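Local coordinates for protein putative glutathione S-transferase (PDB 3M1G) that is probably a glutathione transferase of the ECM4-like, omega-related kind, with a thioredoxin-like N-terminal domain, at residues I31-S43 with G51-R63. Sequence-based numbering, arbitrary orientation.
Sequences IDDRIVADVPAGS and GTFHWPVEAGRYR. With GOL (glycerol), chain F.
The Y62 ring lies between two aliphatic groups: I35 CD1 sits over the centre of one face, 3.6 Å from the ring centroid and only 4° off its normal, while R61 CG covers the opposite face. At the ring's edge P56 O accepts a 2.7 Å hydrogen bond from Y62 OH. The H54 imidazole carries V36 CG1 over one face; at its edge ND1 donates to O3 of a glycerol, probably from the crystallisation liquor, which in turn donates to D38 OD1. H54 and R34 both put CG anti to the carbonyl carbon and run side by side on one face of the sheet, the R34 guanidinium steep to the ring (79° between planes) and salt-bridged to D160. The W55 indole is held at its edge by one bond: NE1 gives D33 OD2 an almost straight 2.9 Å bond, on the anti side of the carboxylate but tilted out of its plane. D33 OD1 accepts F53 N from above that plane, so one acid ties both a side chain and a backbone amide. Parallel hydrogen bonds then join outer strand 34-36 to 53-56, the middle strand of a small mixed sheet with 46-47 antiparallel beyond. I35, W55 and Y62 also pack on V150 of strand 149-151, joining this sheet to the second, away from the predicted active site. Residues 37-43 fold back over P56, whose CB lies 3.1 Å from V39 O. R61 NH1 and NH2 both donate hydrogen bonds to S43 O in the guanidinium plane; NH1 is also salt-bridged to E58 OE2 (2.9 Å), and NE to E143. G42 N reaches OE2 from the opposite face of its carboxylate. E58 is thus probably stabilised as the anion, and this network fastens the type II turn 40-43 to the segment leading into strand 62-66.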
# COMPACT_ATOMS: atom_id res chain seq x y z
N ILE A 31 -13.66 25.15 -21.77
CA ILE A 31 -14.92 25.83 -22.07
C ILE A 31 -15.61 26.19 -20.76
O ILE A 31 -15.99 25.30 -19.99
CB ILE A 31 -15.85 24.94 -22.90
CG1 ILE A 31 -15.10 24.31 -24.08
CG2 ILE A 31 -17.04 25.74 -23.44
CD1 ILE A 31 -16.02 23.77 -25.13
N ASP A 32 -15.74 27.49 -20.51
CA ASP A 32 -16.26 28.00 -19.25
C ASP A 32 -17.51 28.86 -19.41
O ASP A 32 -17.71 29.81 -18.66
CB ASP A 32 -15.18 28.77 -18.44
CG ASP A 32 -14.65 29.98 -19.19
OD1 ASP A 32 -14.83 30.05 -20.43
OD2 ASP A 32 -14.05 30.87 -18.55
N ASP A 33 -18.37 28.52 -20.38
CA ASP A 33 -19.74 29.05 -20.38
C ASP A 33 -20.41 28.55 -19.11
O ASP A 33 -19.88 27.66 -18.45
CB ASP A 33 -20.56 28.57 -21.58
CG ASP A 33 -20.14 29.18 -22.88
OD1 ASP A 33 -19.25 30.09 -22.89
OD2 ASP A 33 -20.73 28.80 -23.92
N ARG A 34 -21.57 29.11 -18.77
CA ARG A 34 -22.30 28.70 -17.55
C ARG A 34 -23.78 28.57 -17.88
O ARG A 34 -24.27 29.25 -18.80
CB ARG A 34 -22.08 29.74 -16.44
CG ARG A 34 -20.65 29.74 -15.89
CD ARG A 34 -20.47 30.86 -14.81
NE ARG A 34 -21.45 30.65 -13.74
CZ ARG A 34 -22.15 31.60 -13.12
NH1 ARG A 34 -22.00 32.88 -13.41
NH2 ARG A 34 -23.04 31.27 -12.19
N ILE A 35 -24.44 27.66 -17.19
CA ILE A 35 -25.88 27.52 -17.27
C ILE A 35 -26.48 28.20 -16.05
O ILE A 35 -26.15 27.84 -14.92
CB ILE A 35 -26.34 26.04 -17.37
CG1 ILE A 35 -25.47 25.25 -18.35
CG2 ILE A 35 -27.80 25.99 -17.85
CD1 ILE A 35 -25.92 23.80 -18.62
N VAL A 36 -27.32 29.21 -16.27
CA VAL A 36 -27.80 30.08 -15.21
C VAL A 36 -29.32 30.28 -15.20
O VAL A 36 -30.01 30.09 -16.21
CB VAL A 36 -27.09 31.46 -15.25
CG1 VAL A 36 -25.56 31.28 -15.20
CG2 VAL A 36 -27.52 32.27 -16.49
N ALA A 37 -29.80 30.67 -14.03
CA ALA A 37 -31.21 30.94 -13.76
C ALA A 37 -31.70 32.22 -14.43
O ALA A 37 -32.88 32.29 -14.78
CB ALA A 37 -31.47 31.02 -12.23
N ASP A 38 -30.84 33.21 -14.68
CA ASP A 38 -31.34 34.49 -15.23
C ASP A 38 -31.28 34.58 -16.76
O ASP A 38 -31.39 35.67 -17.33
CB ASP A 38 -30.68 35.70 -14.56
CG ASP A 38 -29.18 35.72 -14.74
OD1 ASP A 38 -28.63 34.81 -15.36
OD2 ASP A 38 -28.52 36.66 -14.23
N VAL A 39 -31.11 33.45 -17.43
CA VAL A 39 -31.33 33.40 -18.86
C VAL A 39 -32.53 32.45 -19.03
O VAL A 39 -32.57 31.36 -18.45
CB VAL A 39 -30.10 32.91 -19.64
CG1 VAL A 39 -30.44 32.70 -21.10
CG2 VAL A 39 -28.93 33.86 -19.47
N PRO A 40 -33.52 32.87 -19.81
CA PRO A 40 -34.76 32.11 -19.81
C PRO A 40 -34.78 30.90 -20.74
O PRO A 40 -34.08 30.84 -21.74
CB PRO A 40 -35.80 33.14 -20.22
CG PRO A 40 -35.04 34.20 -20.97
CD PRO A 40 -33.68 34.23 -20.33
N ALA A 41 -35.67 29.99 -20.44
CA ALA A 41 -35.73 28.69 -21.09
C ALA A 41 -36.01 28.86 -22.57
O ALA A 41 -36.85 29.68 -22.96
CB ALA A 41 -36.81 27.83 -20.42
N GLY A 42 -35.29 28.10 -23.39
CA GLY A 42 -35.42 28.14 -24.81
C GLY A 42 -34.46 29.11 -25.48
O GLY A 42 -34.31 29.07 -26.68
N SER A 43 -33.84 30.01 -24.71
CA SER A 43 -32.96 31.04 -25.26
C SER A 43 -31.71 30.43 -25.88
O SER A 43 -31.19 29.42 -25.41
CB SER A 43 -32.52 31.99 -24.15
OG SER A 43 -31.61 32.98 -24.61
N GLY A 51 -16.53 37.62 -22.55
CA GLY A 51 -16.32 36.74 -23.69
C GLY A 51 -16.99 35.36 -23.60
O GLY A 51 -17.05 34.64 -24.60
N THR A 52 -17.52 35.02 -22.45
CA THR A 52 -18.21 33.73 -22.30
C THR A 52 -19.66 33.90 -22.68
O THR A 52 -20.14 34.99 -22.97
CB THR A 52 -18.07 33.17 -20.87
OG1 THR A 52 -18.85 33.97 -19.94
CG2 THR A 52 -16.61 33.16 -20.44
N PHE A 53 -20.41 32.80 -22.63
CA PHE A 53 -21.84 32.85 -22.86
C PHE A 53 -22.57 32.21 -21.71
O PHE A 53 -22.06 31.29 -21.08
CB PHE A 53 -22.22 32.14 -24.16
CG PHE A 53 -21.77 32.83 -25.42
CD1 PHE A 53 -20.45 32.74 -25.85
CD2 PHE A 53 -22.66 33.52 -26.20
CE1 PHE A 53 -20.06 33.37 -27.04
CE2 PHE A 53 -22.28 34.13 -27.37
CZ PHE A 53 -20.96 34.06 -27.79
N HIS A 54 -23.76 32.70 -21.42
CA HIS A 54 -24.63 32.11 -20.40
C HIS A 54 -25.86 31.47 -21.07
O HIS A 54 -26.53 32.09 -21.92
CB HIS A 54 -25.09 33.15 -19.39
CG HIS A 54 -24.03 33.53 -18.40
ND1 HIS A 54 -24.24 34.49 -17.43
CD2 HIS A 54 -22.75 33.14 -18.28
CE1 HIS A 54 -23.13 34.64 -16.73
NE2 HIS A 54 -22.21 33.83 -17.23
N TRP A 55 -26.10 30.22 -20.69
CA TRP A 55 -27.16 29.40 -21.21
C TRP A 55 -28.25 29.29 -20.12
O TRP A 55 -27.97 29.52 -18.96
CB TRP A 55 -26.64 28.00 -21.51
CG TRP A 55 -25.55 27.89 -22.50
CD1 TRP A 55 -24.29 28.44 -22.42
CD2 TRP A 55 -25.58 27.15 -23.74
NE1 TRP A 55 -23.55 28.07 -23.52
CE2 TRP A 55 -24.31 27.28 -24.34
CE3 TRP A 55 -26.54 26.37 -24.38
CZ2 TRP A 55 -23.99 26.67 -25.58
CZ3 TRP A 55 -26.22 25.75 -25.57
CH2 TRP A 55 -24.94 25.92 -26.17
N PRO A 56 -29.48 28.94 -20.50
CA PRO A 56 -30.59 28.88 -19.57
C PRO A 56 -30.74 27.54 -18.89
O PRO A 56 -30.62 26.51 -19.55
CB PRO A 56 -31.81 29.16 -20.46
CG PRO A 56 -31.42 28.58 -21.77
CD PRO A 56 -29.94 28.86 -21.90
N VAL A 57 -31.00 27.56 -17.58
CA VAL A 57 -31.42 26.30 -16.91
C VAL A 57 -32.80 25.92 -17.45
O VAL A 57 -33.68 26.78 -17.62
CB VAL A 57 -31.44 26.41 -15.40
CG1 VAL A 57 -30.04 26.71 -14.82
CG2 VAL A 57 -32.46 27.47 -14.93
N GLU A 58 -32.93 24.66 -17.87
CA GLU A 58 -34.17 24.05 -18.26
C GLU A 58 -34.00 22.54 -18.30
O GLU A 58 -32.89 22.05 -18.47
CB GLU A 58 -34.65 24.55 -19.64
CG GLU A 58 -33.65 24.35 -20.75
CD GLU A 58 -34.12 24.94 -22.08
OE1 GLU A 58 -34.89 24.27 -22.82
OE2 GLU A 58 -33.66 26.07 -22.41
N ALA A 59 -35.12 21.83 -18.14
CA ALA A 59 -35.14 20.40 -18.12
C ALA A 59 -35.02 19.85 -19.53
O ALA A 59 -35.59 20.39 -20.48
CB ALA A 59 -36.48 19.87 -17.46
N GLY A 60 -34.35 18.71 -19.66
CA GLY A 60 -34.38 17.97 -20.92
C GLY A 60 -33.51 18.59 -22.02
O GLY A 60 -33.67 18.23 -23.17
N ARG A 61 -32.63 19.54 -21.70
CA ARG A 61 -31.80 20.15 -22.75
C ARG A 61 -30.33 19.66 -22.69
O ARG A 61 -29.67 19.57 -23.73
CB ARG A 61 -31.82 21.67 -22.66
CG ARG A 61 -31.09 22.40 -23.82
CD ARG A 61 -31.39 23.88 -23.83
NE ARG A 61 -30.64 24.62 -24.86
CZ ARG A 61 -30.81 25.91 -25.14
NH1 ARG A 61 -31.71 26.66 -24.47
NH2 ARG A 61 -30.07 26.49 -26.07
N TYR A 62 -29.84 19.38 -21.50
CA TYR A 62 -28.42 19.11 -21.28
C TYR A 62 -28.14 17.71 -20.74
O TYR A 62 -28.97 17.10 -20.03
CB TYR A 62 -27.83 20.14 -20.31
CG TYR A 62 -28.16 21.56 -20.63
CD1 TYR A 62 -27.53 22.21 -21.68
CD2 TYR A 62 -29.16 22.24 -19.91
CE1 TYR A 62 -27.83 23.51 -21.99
CE2 TYR A 62 -29.48 23.53 -20.19
CZ TYR A 62 -28.84 24.18 -21.24
OH TYR A 62 -29.15 25.49 -21.53
N ARG A 63 -26.93 17.23 -21.05
CA ARG A 63 -26.44 15.94 -20.58
C ARG A 63 -25.13 16.12 -19.84
O ARG A 63 -24.24 16.84 -20.31
CB ARG A 63 -26.22 15.00 -21.78
CG ARG A 63 -25.57 13.65 -21.44
CD ARG A 63 -25.45 12.76 -22.69
NE ARG A 63 -26.79 12.36 -23.05
CZ ARG A 63 -27.34 11.19 -22.76
NH1 ARG A 63 -26.64 10.22 -22.18
NH2 ARG A 63 -28.60 10.97 -23.12
C1 GOL F . -27.00 38.07 -19.37
O1 GOL F . -26.85 39.35 -19.97
C2 GOL F . -27.11 38.11 -17.83
O2 GOL F . -25.87 38.58 -17.25
C3 GOL F . -27.50 36.70 -17.36
O3 GOL F . -26.51 35.93 -16.65
O HOH W 1 -19.31 32.27 -17.86
O HOH W 2 -19.91 34.08 -14.93
O HOH W 3 -34.08 29.48 -17.23